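Long-range contacts in putative regulatory protein SCO4313 (Streptomyces coelicolor, PDB 2OI8), which probably acts as a TetR-family transcription regulator, a two-subunit protein expected to bind DNA through a helix-turn-helix motif: residues 20-25 against 65-70; 37-42 against 52-57; 77-82 against 93-98; 130-135 against 175-180; 184-189 against 204-209. One frame throughout, in Å; residues are numbered along the deposited sequence.

Interaction 1 (20-25 against 65-70); sequences EIKDHA and TELIRD
Lys22 of helix 14-32 and Asp70 of helix 60-84 reach across to one another and close a salt bridge, a simple case of two crossing helices joined by one charged pair at the margin of an apolar contact. The bond runs from Lys22 NZ to Asp70 OD2 over 2.8 Å and uses the syn lone pair of the carboxylate oxygen. The lysine chain is extended except for a bend at chi3 (-65°), which turns the ammonium group toward the acid. Glu66 adds a second negative group nearby, its OE1 5.0 Å from Lys22 NZ and so not in contact, while Asp70 OD1 has a long, weak ion pair with Arg73.

Below the charged end, the lysine's methylenes serve as packing surface. The Leu67 side chain runs antiparallel to them, and its CD2 lies 3.8 Å from Lys22 CG. The other branch of the leucine, CD1, rests 4.0 Å from Ala25 CB, one helical turn further along. Outside the contact, Leu67 also meets Trp26, Ile29 and Leu109. The segment axes pass at 11.1 Å and are nearly perpendicular, at 89°, which keeps the meeting short.

The pair joins the first helix of the TetR-type DNA-binding region to the long helix that leads into the C-terminal part. Partly exposed acid and amine outside, buried leucine and alanine inside: this chemistry implies a joint in which apolar contact supplies the inner seam, while the ion pair probably favours one alignment of the helices.

Interaction 2 (37-42 against 52-57); sequences LSLNAI and ALYRYF
Leu39 and Tyr54 both place CG anti to the carbonyl carbon (chi1 -73° and -74°), and from these settings the leucine comes over the face of the phenol ring. Its CD1 stands 3.7 Å from the ring centroid, 17° off the normal, in a CH-pi contact displaced slightly toward the rim. The same methyl lies 3.5 Å from Phe57 O, whereas the other branch, CD2, turns to Leu53 and meets its CD1 at 3.6 Å. Leu53 divides its own methyls in like manner, CD2 facing Ile42 CG2 at 3.8 Å, with those two side chains roughly at right angles.

These residues belong to the predicted helix-turn-helix: helix 39-45 is its first member and helix 50-54 its second, the one that in TetR relatives enters the DNA major groove. Leu39 packs between them, and beyond the motif it also touches Leu63 of helix 60-84.

At the outer margin polar groups take over. A water accepts from Asn40 N at 2.8 Å and is hydrogen-bonded to Tyr54 OH at 2.9 Å, tying the first turn of one helix to the phenol of the other. Asn40 ND2 lies beside that ring, roughly level with it. Ser38, the N-cap of helix 39-45, accepts a weak bond from Ala41 N through its OG.

Interaction 3 (77-82 against 93-98); sequences DSLRAA and AHALRA
Small side chains let two successive helices run close together here, where helix 60-84 enters the C-terminal part: its Ser78, Leu79 and Ala82 face Ala95 and Leu96 of helix 89-102. The segments are roughly antiparallel, at 151°, and their axes approach to 8.8 Å. Ala95 is the common point. Its CB lies 3.9 Å from Ala82 CB and receives Leu79 CD1 at the same separation, so that one methyl group touches two residues three apart on the facing helix. Leu79 CD1 continues past it to Leu96, 4.3 Å from that residue's CB.

Polar contact is slight. With chi1 at -176°, Ser78 swings its hydroxyl across to the other helix, where OG comes 3.3 Å from Ala95 O, a weak hydrogen bond at best.

Leu79 also packs on Thr131 and Ile135 of helix 129-139, while Leu96 touches Leu187 of helix 170-191. The two helices, joined by a short connection, form an antiparallel helical hairpin, through which the long helix leaving the DNA-binding region enters the all-helical C-terminal part of a TetR-type regulator.

Interaction 4 (130-135 against 175-180); sequences ETMAVI and RALSFW
Ile135 divides its two branches between partners on helix 170-191. Its CG2 meets Ala176 CB at 3.6 Å, where the backbones come nearest, and its CD1 reaches Phe179 CE1, also at 3.6 Å, the two side chains crossing at about a right angle. A turn earlier, Thr131 sets its methyl CG2 3.7 Å from Trp180 CH2, at the six-membered end of the indole.

Next to Thr131 in sequence, Met132, present as selenomethionine, takes another side of the indole. Its CG lies over one face of the ring system; the bends at chi2 and chi3 then set SE above the five-membered ring, 4.6 Å from the centroid and 19° off its normal, and turn CE toward Leu177 CD2. The result is a Met-aromatic contact at the longer end.

Phe179 and Trp180 are both swung toward helix 129-139 by a first torsion with CG opposite the backbone N, which lets two consecutive residues serve the same partner helix. The indole is also met edge-to-face by His184, one turn on.

The segments cross at 117°, with all seven touching residues buried. Helix 60-84 closes over Thr131 through Gln75, Ala76 and Leu79, helix 89-102 lies against Phe179 through Leu92 and Ala93, and on another flank the second subunit packs Met198, Phe200 and Leu189 against Met132, Leu177 and Trp180.

Interaction 5 (184-189 against 204-209); sequences HGVLSL and LLFEAE
Phe206 lies across from Val186 and Leu187, and its atoms meet them in succession. CB starts against Val186 CG2, at 3.8 Å. CG is 4.2 Å from that same methyl, and CD2 is closer still, 3.6 Å away, so the valine branch meets the rim of the ring rather than a face. At CD2 the partner begins to change, and CE2 has gone over to Leu187, lying 3.9 Å from both its CG and CD2. The tip, CZ, passes beyond the helix pair to Ala93 O of helix 89-102. A chi1 of -178° makes this path possible by sending the ring along the groove between the helices.

Helices 170-191 and 202-213 run antiparallel here, at 170° with 10.0 Å between the segment axes. In TetR-type regulators such a pair commonly joins its counterpart in the second subunit as a four-helix bundle. Consistent with this, Leu205, Ala208 and Leu189 of this pair pack on Phe152, His174 and Phe111 of the second subunit.

Val186 has further neighbours on the facing helix, with its CB 4.3 Å from Leu205 CD2 and its CG1 close to the aliphatic CG of Glu209. The carboxylate of Glu209 turns instead to the second subunit, bonding Ser178 and making a salt bridge with Arg182 there.

Along the chain the five contacts pass from the predicted DNA-binding end to a dimer-forming end, and interactions 2 and 5 span 38 Å, centre to centre. Interactions 1 and 2 touch, with centres 11 Å apart; interaction 2, the helix-turn-helix, falls between the two segments of interaction 1. Helix 60-84 then carries the chain onward. Because it serves both interaction 1 and interaction 3, whose centres are 21 Å apart, it is a plausible route for relaying changes between the ends. Interactions 3, 4 and 5 follow in series as one cluster, 12 to 16 Å between centres; interactions 4 and 5 share helix 170-191 and both touch the second subunit.

Interaction 1 (20-25 against 65-70)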
# COMPACT_ATOMS: atom_id res chain seq x y z
N GLU A 20 2.28 -21.78 -17.07
CA GLU A 20 1.30 -22.49 -16.25
C GLU A 20 1.67 -22.50 -14.77
O GLU A 20 0.79 -22.34 -13.91
CB GLU A 20 1.13 -23.92 -16.74
CG GLU A 20 0.10 -24.06 -17.82
CD GLU A 20 -1.33 -24.10 -17.26
OE1 GLU A 20 -1.93 -23.01 -17.05
OE2 GLU A 20 -1.85 -25.23 -17.06
N ILE A 21 2.96 -22.72 -14.47
CA ILE A 21 3.45 -22.71 -13.10
C ILE A 21 3.10 -21.36 -12.50
O ILE A 21 2.52 -21.31 -11.41
CB ILE A 21 4.98 -22.81 -12.98
CG1 ILE A 21 5.59 -23.91 -13.85
CG2 ILE A 21 5.39 -22.93 -11.49
CD1 ILE A 21 5.23 -25.29 -13.48
N LYS A 22 3.46 -20.30 -13.22
CA LYS A 22 3.26 -18.93 -12.76
C LYS A 22 1.79 -18.64 -12.54
O LYS A 22 1.44 -18.08 -11.49
CB LYS A 22 3.91 -17.92 -13.70
CG LYS A 22 5.42 -17.89 -13.51
CD LYS A 22 6.10 -16.73 -14.17
CE LYS A 22 5.96 -16.80 -15.69
NZ LYS A 22 6.94 -15.87 -16.29
N ASP A 23 0.95 -19.04 -13.51
CA ASP A 23 -0.50 -19.04 -13.35
C ASP A 23 -0.96 -19.66 -12.03
O ASP A 23 -1.65 -19.00 -11.26
CB ASP A 23 -1.20 -19.76 -14.50
CG ASP A 23 -1.59 -18.82 -15.62
OD1 ASP A 23 -1.18 -17.64 -15.59
OD2 ASP A 23 -2.31 -19.26 -16.54
N HIS A 24 -0.58 -20.90 -11.74
CA HIS A 24 -1.03 -21.49 -10.47
C HIS A 24 -0.50 -20.74 -9.26
O HIS A 24 -1.16 -20.71 -8.22
CB HIS A 24 -0.70 -22.98 -10.37
CG HIS A 24 -1.36 -23.78 -11.43
ND1 HIS A 24 -2.73 -23.86 -11.54
CD2 HIS A 24 -0.85 -24.49 -12.47
CE1 HIS A 24 -3.04 -24.60 -12.60
NE2 HIS A 24 -1.92 -24.99 -13.17
N ALA A 25 0.67 -20.13 -9.41
CA ALA A 25 1.29 -19.35 -8.34
C ALA A 25 0.41 -18.15 -7.97
O ALA A 25 0.24 -17.85 -6.80
CB ALA A 25 2.69 -18.91 -8.72
N THR A 65 10.64 -13.92 -7.53
CA THR A 65 11.43 -12.98 -8.31
C THR A 65 10.83 -12.79 -9.69
O THR A 65 10.63 -11.66 -10.10
CB THR A 65 12.90 -13.39 -8.42
OG1 THR A 65 13.51 -13.30 -7.13
CG2 THR A 65 13.66 -12.49 -9.38
N GLU A 66 10.52 -13.90 -10.38
CA GLU A 66 9.94 -13.86 -11.74
C GLU A 66 8.54 -13.23 -11.80
O GLU A 66 8.20 -12.53 -12.77
CB GLU A 66 9.90 -15.26 -12.38
CG GLU A 66 11.18 -15.68 -13.13
CD GLU A 66 11.87 -14.52 -13.86
OE1 GLU A 66 11.30 -13.99 -14.84
OE2 GLU A 66 12.99 -14.12 -13.45
N LEU A 67 7.72 -13.53 -10.79
CA LEU A 67 6.41 -12.90 -10.68
C LEU A 67 6.58 -11.38 -10.48
O LEU A 67 5.92 -10.60 -11.16
CB LEU A 67 5.60 -13.53 -9.54
CG LEU A 67 5.25 -15.02 -9.61
CD1 LEU A 67 4.50 -15.39 -8.35
CD2 LEU A 67 4.44 -15.41 -10.86
N ILE A 68 7.49 -10.97 -9.60
CA ILE A 68 7.80 -9.53 -9.44
C ILE A 68 8.26 -8.86 -10.77
O ILE A 68 7.76 -7.78 -11.12
CB ILE A 68 8.77 -9.26 -8.24
CG1 ILE A 68 8.05 -9.50 -6.92
CG2 ILE A 68 9.26 -7.82 -8.22
CD1 ILE A 68 8.95 -9.62 -5.74
N ARG A 69 9.16 -9.51 -11.51
CA ARG A 69 9.66 -9.04 -12.82
C ARG A 69 8.52 -8.88 -13.84
O ARG A 69 8.44 -7.86 -14.55
CB ARG A 69 10.73 -10.01 -13.35
CG ARG A 69 11.55 -9.53 -14.59
CD ARG A 69 12.82 -10.44 -14.91
NE ARG A 69 13.56 -10.83 -13.70
CZ ARG A 69 14.89 -10.87 -13.57
NH1 ARG A 69 15.69 -10.52 -14.58
NH2 ARG A 69 15.43 -11.24 -12.41
N ASP A 70 7.65 -9.90 -13.89
CA ASP A 70 6.49 -9.92 -14.77
C ASP A 70 5.56 -8.78 -14.43
O ASP A 70 4.99 -8.16 -15.33
CB ASP A 70 5.70 -11.23 -14.61
CG ASP A 70 6.30 -12.39 -15.39
OD1 ASP A 70 7.24 -12.18 -16.18
OD2 ASP A 70 5.81 -13.53 -15.22

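Interaction 2 (37-42 against 52-57)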
# COMPACT_ATOMS: atom_id res chain seq x y z
N LEU A 37 2.98 -19.27 -0.24
CA LEU A 37 3.18 -19.79 -1.60
C LEU A 37 4.25 -20.89 -1.68
O LEU A 37 5.38 -20.69 -1.27
CB LEU A 37 3.54 -18.62 -2.52
CG LEU A 37 4.13 -18.85 -3.91
CD1 LEU A 37 3.19 -19.66 -4.82
CD2 LEU A 37 4.45 -17.51 -4.52
N SER A 38 3.89 -22.06 -2.22
CA SER A 38 4.80 -23.22 -2.20
C SER A 38 4.85 -24.05 -3.48
O SER A 38 3.83 -24.53 -3.97
CB SER A 38 4.45 -24.13 -1.02
OG SER A 38 3.32 -24.92 -1.31
N LEU A 39 6.06 -24.26 -3.99
CA LEU A 39 6.30 -25.08 -5.17
C LEU A 39 5.77 -26.50 -5.05
O LEU A 39 5.45 -27.13 -6.06
CB LEU A 39 7.79 -25.12 -5.50
CG LEU A 39 8.37 -23.84 -6.09
CD1 LEU A 39 9.87 -23.95 -6.19
CD2 LEU A 39 7.79 -23.60 -7.46
N ASN A 40 5.65 -27.00 -3.82
CA ASN A 40 5.11 -28.33 -3.60
C ASN A 40 3.62 -28.47 -3.85
O ASN A 40 3.17 -29.52 -4.32
CB ASN A 40 5.42 -28.80 -2.20
CG ASN A 40 6.68 -29.61 -2.14
OD1 ASN A 40 7.07 -30.05 -1.06
ND2 ASN A 40 7.33 -29.82 -3.28
N ALA A 41 2.86 -27.44 -3.49
CA ALA A 41 1.43 -27.42 -3.75
C ALA A 41 1.18 -27.31 -5.26
O ALA A 41 0.28 -27.97 -5.80
CB ALA A 41 0.78 -26.28 -3.02
N ILE A 42 1.98 -26.48 -5.93
CA ILE A 42 2.01 -26.40 -7.39
C ILE A 42 2.26 -27.78 -8.00
O ILE A 42 1.46 -28.26 -8.80
CB ILE A 42 3.10 -25.42 -7.87
CG1 ILE A 42 3.09 -24.10 -7.05
CG2 ILE A 42 2.98 -25.18 -9.37
CD1 ILE A 42 2.77 -22.84 -7.81
N ALA A 52 10.77 -32.04 -10.15
CA ALA A 52 10.56 -31.56 -11.53
C ALA A 52 10.22 -30.06 -11.59
O ALA A 52 10.75 -29.32 -12.43
CB ALA A 52 9.48 -32.38 -12.24
N LEU A 53 9.37 -29.63 -10.66
CA LEU A 53 8.98 -28.24 -10.50
C LEU A 53 10.20 -27.39 -10.15
O LEU A 53 10.29 -26.24 -10.57
CB LEU A 53 7.91 -28.11 -9.43
CG LEU A 53 6.73 -27.14 -9.59
CD1 LEU A 53 7.14 -25.82 -10.21
CD2 LEU A 53 5.61 -27.74 -10.41
N TYR A 54 11.14 -27.96 -9.39
CA TYR A 54 12.40 -27.25 -9.09
C TYR A 54 13.37 -27.17 -10.28
O TYR A 54 14.24 -26.30 -10.31
CB TYR A 54 13.09 -27.82 -7.84
CG TYR A 54 12.40 -27.42 -6.56
CD1 TYR A 54 11.15 -27.95 -6.24
CD2 TYR A 54 12.98 -26.49 -5.68
CE1 TYR A 54 10.49 -27.59 -5.07
CE2 TYR A 54 12.33 -26.11 -4.50
CZ TYR A 54 11.08 -26.68 -4.21
OH TYR A 54 10.38 -26.33 -3.08
N ARG A 55 13.21 -28.07 -11.25
CA ARG A 55 13.95 -27.95 -12.51
C ARG A 55 13.41 -26.81 -13.40
O ARG A 55 13.99 -26.51 -14.44
CB ARG A 55 14.04 -29.32 -13.25
N TYR A 56 12.30 -26.19 -12.98
CA TYR A 56 11.79 -24.93 -13.56
C TYR A 56 12.05 -23.66 -12.72
O TYR A 56 12.23 -22.58 -13.26
CB TYR A 56 10.29 -24.99 -13.82
CG TYR A 56 9.92 -25.83 -15.02
CD1 TYR A 56 9.97 -25.31 -16.30
CD2 TYR A 56 9.47 -27.13 -14.84
CE1 TYR A 56 9.62 -26.09 -17.41
CE2 TYR A 56 9.11 -27.90 -15.91
CZ TYR A 56 9.20 -27.40 -17.19
OH TYR A 56 8.84 -28.19 -18.24
N PHE A 57 11.99 -23.80 -11.40
CA PHE A 57 12.32 -22.70 -10.49
C PHE A 57 13.07 -23.28 -9.31
O PHE A 57 12.50 -24.04 -8.52
CB PHE A 57 11.06 -21.98 -10.00
CG PHE A 57 10.38 -21.19 -11.09
CD1 PHE A 57 10.92 -19.97 -11.53
CD2 PHE A 57 9.20 -21.68 -11.69
CE1 PHE A 57 10.29 -19.23 -12.57
CE2 PHE A 57 8.56 -20.94 -12.71
CZ PHE A 57 9.11 -19.71 -13.15
O HOH W 1 7.68 -26.38 -1.95

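Interaction 3 (77-82 against 93-98)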
# COMPACT_ATOMS: atom_id res chain seq x y z
N ASP A 77 4.55 -1.68 -19.65
CA ASP A 77 3.92 -1.81 -20.96
C ASP A 77 2.72 -0.89 -21.01
O ASP A 77 2.53 -0.16 -21.99
CB ASP A 77 3.49 -3.24 -21.20
CG ASP A 77 4.67 -4.18 -21.44
OD1 ASP A 77 5.83 -3.71 -21.47
OD2 ASP A 77 4.43 -5.39 -21.59
N SER A 78 1.92 -0.93 -19.96
CA SER A 78 0.77 -0.07 -19.84
C SER A 78 1.17 1.39 -20.05
O SER A 78 0.59 2.09 -20.88
CB SER A 78 0.11 -0.26 -18.46
OG SER A 78 -1.08 0.50 -18.37
N LEU A 79 2.19 1.83 -19.33
CA LEU A 79 2.64 3.22 -19.41
C LEU A 79 3.35 3.59 -20.70
O LEU A 79 3.21 4.71 -21.18
CB LEU A 79 3.52 3.56 -18.22
CG LEU A 79 2.73 4.16 -17.06
CD1 LEU A 79 1.52 3.32 -16.65
CD2 LEU A 79 3.67 4.31 -15.91
N ARG A 80 4.12 2.65 -21.25
CA ARG A 80 4.76 2.89 -22.52
C ARG A 80 3.73 3.12 -23.62
O ARG A 80 3.84 4.09 -24.37
CB ARG A 80 5.73 1.76 -22.87
CG ARG A 80 7.14 2.04 -22.32
CD ARG A 80 8.23 1.15 -22.92
NE ARG A 80 8.53 0.01 -22.06
CZ ARG A 80 8.04 -1.22 -22.22
NH1 ARG A 80 7.21 -1.50 -23.23
NH2 ARG A 80 8.39 -2.17 -21.36
N ALA A 81 2.71 2.26 -23.67
CA ALA A 81 1.65 2.37 -24.67
C ALA A 81 0.97 3.74 -24.62
O ALA A 81 0.63 4.32 -25.66
CB ALA A 81 0.64 1.26 -24.50
N ALA A 82 0.80 4.26 -23.41
CA ALA A 82 0.20 5.58 -23.21
C ALA A 82 1.08 6.73 -23.76
O ALA A 82 0.57 7.62 -24.44
CB ALA A 82 -0.15 5.78 -21.74
N ALA A 93 -1.59 8.74 -15.99
CA ALA A 93 -2.34 8.51 -14.77
C ALA A 93 -3.49 7.51 -15.00
O ALA A 93 -3.70 6.59 -14.19
CB ALA A 93 -2.87 9.82 -14.25
N HIS A 94 -4.21 7.65 -16.10
CA HIS A 94 -5.30 6.73 -16.40
C HIS A 94 -4.85 5.33 -16.78
O HIS A 94 -5.53 4.36 -16.49
CB HIS A 94 -6.18 7.31 -17.49
CG HIS A 94 -7.04 8.43 -17.00
ND1 HIS A 94 -7.94 8.26 -15.97
CD2 HIS A 94 -7.11 9.73 -17.36
CE1 HIS A 94 -8.54 9.41 -15.73
NE2 HIS A 94 -8.06 10.32 -16.57
N ALA A 95 -3.70 5.25 -17.45
CA ALA A 95 -3.06 3.97 -17.75
C ALA A 95 -2.76 3.24 -16.42
O ALA A 95 -3.08 2.05 -16.23
CB ALA A 95 -1.78 4.20 -18.54
N LEU A 96 -2.18 3.99 -15.49
CA LEU A 96 -1.79 3.43 -14.20
C LEU A 96 -3.00 2.92 -13.40
O LEU A 96 -2.89 1.90 -12.74
CB LEU A 96 -0.97 4.47 -13.39
CG LEU A 96 -0.51 4.01 -11.99
CD1 LEU A 96 0.40 2.74 -12.06
CD2 LEU A 96 0.16 5.14 -11.17
N ARG A 97 -4.14 3.63 -13.50
CA ARG A 97 -5.35 3.30 -12.74
C ARG A 97 -5.90 1.96 -13.17
O ARG A 97 -6.19 1.09 -12.33
CB ARG A 97 -6.43 4.39 -12.88
CG ARG A 97 -7.67 4.17 -11.98
CD ARG A 97 -8.52 5.42 -11.78
NE ARG A 97 -9.73 5.09 -11.02
CZ ARG A 97 -9.79 5.05 -9.69
NH1 ARG A 97 -8.73 5.36 -8.97
NH2 ARG A 97 -10.91 4.72 -9.04
N ALA A 98 -5.99 1.79 -14.48
CA ALA A 98 -6.59 0.58 -15.09
C ALA A 98 -5.70 -0.63 -14.88
O ALA A 98 -6.19 -1.72 -14.57
CB ALA A 98 -6.86 0.82 -16.57

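Interaction 4 (130-135 against 175-180)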
# COMPACT_ATOMS: atom_id res chain seq x y z
N GLU A 130 12.24 1.67 -15.32
CA GLU A 130 11.69 1.63 -16.67
C GLU A 130 10.41 2.45 -16.70
O GLU A 130 10.35 3.51 -17.33
CB GLU A 130 11.43 0.18 -17.12
N THR A 131 9.41 1.96 -15.97
CA THR A 131 8.17 2.69 -15.71
C THR A 131 8.44 4.18 -15.35
O THR A 131 7.81 5.08 -15.92
CB THR A 131 7.35 1.98 -14.59
OG1 THR A 131 7.15 0.59 -14.94
CG2 THR A 131 6.00 2.63 -14.39
N MSE A 132 9.38 4.42 -14.44
CA MSE A 132 9.66 5.78 -13.97
C MSE A 132 10.34 6.72 -14.96
O MSE A 132 10.16 7.93 -14.89
CB MSE A 132 10.39 5.74 -12.63
CG MSE A 132 9.42 5.87 -11.45
SE MSE A 132 9.20 7.76 -10.94
CE MSE A 132 10.84 7.91 -9.91
N ALA A 133 11.11 6.17 -15.89
CA ALA A 133 11.67 6.98 -16.97
C ALA A 133 10.57 7.69 -17.78
O ALA A 133 10.71 8.86 -18.14
CB ALA A 133 12.55 6.12 -17.87
N VAL A 134 9.47 6.97 -18.05
CA VAL A 134 8.36 7.50 -18.84
C VAL A 134 7.72 8.70 -18.17
O VAL A 134 7.51 9.72 -18.81
CB VAL A 134 7.28 6.42 -19.13
CG1 VAL A 134 6.16 7.01 -19.97
CG2 VAL A 134 7.88 5.21 -19.84
N ILE A 135 7.43 8.58 -16.88
CA ILE A 135 6.82 9.68 -16.12
C ILE A 135 7.69 10.93 -16.17
O ILE A 135 7.21 12.06 -16.38
CB ILE A 135 6.58 9.32 -14.61
CG1 ILE A 135 5.80 8.02 -14.44
CG2 ILE A 135 5.95 10.50 -13.85
CD1 ILE A 135 4.56 7.93 -15.31
N ARG A 175 8.31 16.57 -9.65
CA ARG A 175 6.97 16.34 -10.16
C ARG A 175 6.69 14.85 -10.43
O ARG A 175 5.65 14.34 -10.04
CB ARG A 175 6.74 17.17 -11.41
CG ARG A 175 5.37 16.96 -12.00
CD ARG A 175 5.17 17.90 -13.15
NE ARG A 175 5.17 19.27 -12.67
CZ ARG A 175 4.33 20.19 -13.13
NH1 ARG A 175 3.45 19.86 -14.07
NH2 ARG A 175 4.37 21.43 -12.65
N ALA A 176 7.62 14.16 -11.10
CA ALA A 176 7.47 12.71 -11.37
C ALA A 176 7.25 11.87 -10.10
O ALA A 176 6.38 11.00 -10.04
CB ALA A 176 8.65 12.19 -12.17
N LEU A 177 8.08 12.11 -9.09
CA LEU A 177 7.96 11.43 -7.80
C LEU A 177 6.60 11.73 -7.13
O LEU A 177 5.99 10.83 -6.60
CB LEU A 177 9.13 11.83 -6.89
CG LEU A 177 10.52 11.41 -7.36
CD1 LEU A 177 11.58 11.99 -6.48
CD2 LEU A 177 10.65 9.90 -7.39
N SER A 178 6.14 12.97 -7.22
CA SER A 178 4.81 13.40 -6.72
C SER A 178 3.63 12.75 -7.43
O SER A 178 2.61 12.43 -6.80
CB SER A 178 4.66 14.91 -6.82
OG SER A 178 5.21 15.54 -5.69
N PHE A 179 3.74 12.60 -8.74
CA PHE A 179 2.75 11.88 -9.52
C PHE A 179 2.69 10.42 -9.02
O PHE A 179 1.63 9.89 -8.71
CB PHE A 179 3.18 12.00 -11.00
CG PHE A 179 2.40 11.15 -11.97
CD1 PHE A 179 2.70 9.81 -12.14
CD2 PHE A 179 1.41 11.72 -12.77
CE1 PHE A 179 2.01 9.04 -13.05
CE2 PHE A 179 0.72 10.96 -13.69
CZ PHE A 179 1.02 9.62 -13.84
N TRP A 180 3.86 9.80 -8.94
CA TRP A 180 3.98 8.43 -8.48
C TRP A 180 3.31 8.24 -7.11
O TRP A 180 2.46 7.37 -6.93
CB TRP A 180 5.46 8.08 -8.40
CG TRP A 180 5.79 6.64 -8.40
CD1 TRP A 180 6.55 5.98 -7.48
CD2 TRP A 180 5.41 5.67 -9.37
NE1 TRP A 180 6.65 4.66 -7.81
CE2 TRP A 180 5.96 4.44 -8.97
CE3 TRP A 180 4.65 5.73 -10.55
CZ2 TRP A 180 5.79 3.25 -9.71
CZ3 TRP A 180 4.47 4.54 -11.29
CH2 TRP A 180 5.04 3.32 -10.86

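Interaction 5 (184-189 against 204-209)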
# COMPACT_ATOMS: atom_id res chain seq x y z
N HIS A 184 -0.55 6.53 -6.33
CA HIS A 184 -0.47 5.27 -5.58
C HIS A 184 -1.18 5.37 -4.25
O HIS A 184 -1.77 4.39 -3.80
CB HIS A 184 0.97 4.82 -5.43
CG HIS A 184 1.53 4.20 -6.67
ND1 HIS A 184 1.16 2.94 -7.09
CD2 HIS A 184 2.39 4.68 -7.60
CE1 HIS A 184 1.78 2.67 -8.23
NE2 HIS A 184 2.54 3.70 -8.55
N GLY A 185 -1.13 6.56 -3.65
CA GLY A 185 -1.82 6.86 -2.39
C GLY A 185 -3.28 6.55 -2.57
O GLY A 185 -3.85 5.83 -1.78
N VAL A 186 -3.89 7.06 -3.64
CA VAL A 186 -5.30 6.74 -3.85
C VAL A 186 -5.55 5.33 -4.39
O VAL A 186 -6.45 4.66 -3.93
CB VAL A 186 -6.09 7.86 -4.57
CG1 VAL A 186 -5.20 9.00 -4.96
CG2 VAL A 186 -6.92 7.33 -5.74
N LEU A 187 -4.72 4.84 -5.30
CA LEU A 187 -4.91 3.49 -5.80
C LEU A 187 -4.82 2.44 -4.72
O LEU A 187 -5.67 1.54 -4.65
CB LEU A 187 -3.92 3.18 -6.95
CG LEU A 187 -4.22 3.94 -8.24
CD1 LEU A 187 -3.13 3.65 -9.27
CD2 LEU A 187 -5.62 3.59 -8.77
N SER A 188 -3.82 2.52 -3.87
CA SER A 188 -3.69 1.46 -2.89
C SER A 188 -4.64 1.65 -1.73
O SER A 188 -5.09 0.68 -1.13
CB SER A 188 -2.26 1.31 -2.44
OG SER A 188 -1.75 2.57 -2.12
N LEU A 189 -5.02 2.88 -1.44
CA LEU A 189 -6.08 3.09 -0.44
C LEU A 189 -7.37 2.54 -0.91
O LEU A 189 -8.07 1.93 -0.13
CB LEU A 189 -6.25 4.56 -0.04
CG LEU A 189 -5.18 5.13 0.90
CD1 LEU A 189 -5.51 6.59 1.14
CD2 LEU A 189 -5.12 4.37 2.23
N LEU A 204 -13.28 9.97 -8.50
CA LEU A 204 -13.33 11.44 -8.63
C LEU A 204 -12.22 12.05 -7.80
O LEU A 204 -11.54 12.97 -8.26
CB LEU A 204 -14.69 12.01 -8.22
CG LEU A 204 -15.83 12.14 -9.25
CD1 LEU A 204 -15.80 11.09 -10.36
CD2 LEU A 204 -17.20 12.14 -8.56
N LEU A 205 -12.02 11.51 -6.59
CA LEU A 205 -10.81 11.81 -5.80
C LEU A 205 -9.53 11.67 -6.64
O LEU A 205 -8.69 12.57 -6.66
CB LEU A 205 -10.73 10.96 -4.52
CG LEU A 205 -9.37 11.07 -3.81
CD1 LEU A 205 -9.00 12.50 -3.38
CD2 LEU A 205 -9.26 10.11 -2.63
N PHE A 206 -9.41 10.55 -7.34
CA PHE A 206 -8.27 10.29 -8.21
C PHE A 206 -8.16 11.37 -9.27
O PHE A 206 -7.06 11.90 -9.48
CB PHE A 206 -8.41 8.90 -8.85
CG PHE A 206 -7.25 8.51 -9.74
CD1 PHE A 206 -7.15 9.00 -11.05
CD2 PHE A 206 -6.27 7.64 -9.27
CE1 PHE A 206 -6.07 8.62 -11.88
CE2 PHE A 206 -5.18 7.26 -10.10
CZ PHE A 206 -5.09 7.75 -11.40
N GLU A 207 -9.28 11.69 -9.93
CA GLU A 207 -9.34 12.81 -10.89
C GLU A 207 -8.89 14.14 -10.28
O GLU A 207 -8.18 14.91 -10.94
CB GLU A 207 -10.74 13.02 -11.48
CG GLU A 207 -11.14 12.08 -12.59
CD GLU A 207 -10.05 11.87 -13.61
OE1 GLU A 207 -9.79 12.78 -14.44
OE2 GLU A 207 -9.44 10.79 -13.57
N ALA A 208 -9.36 14.41 -9.06
CA ALA A 208 -9.00 15.64 -8.38
C ALA A 208 -7.49 15.69 -8.15
O ALA A 208 -6.84 16.67 -8.51
CB ALA A 208 -9.75 15.78 -7.08
N GLU A 209 -6.93 14.62 -7.59
CA GLU A 209 -5.50 14.57 -7.29
C GLU A 209 -4.64 14.72 -8.54
O GLU A 209 -3.61 15.38 -8.50
CB GLU A 209 -5.14 13.29 -6.55
CG GLU A 209 -5.51 13.34 -5.08
CD GLU A 209 -4.70 14.37 -4.32
OE1 GLU A 209 -3.53 14.09 -4.00
OE2 GLU A 209 -5.22 15.47 -4.05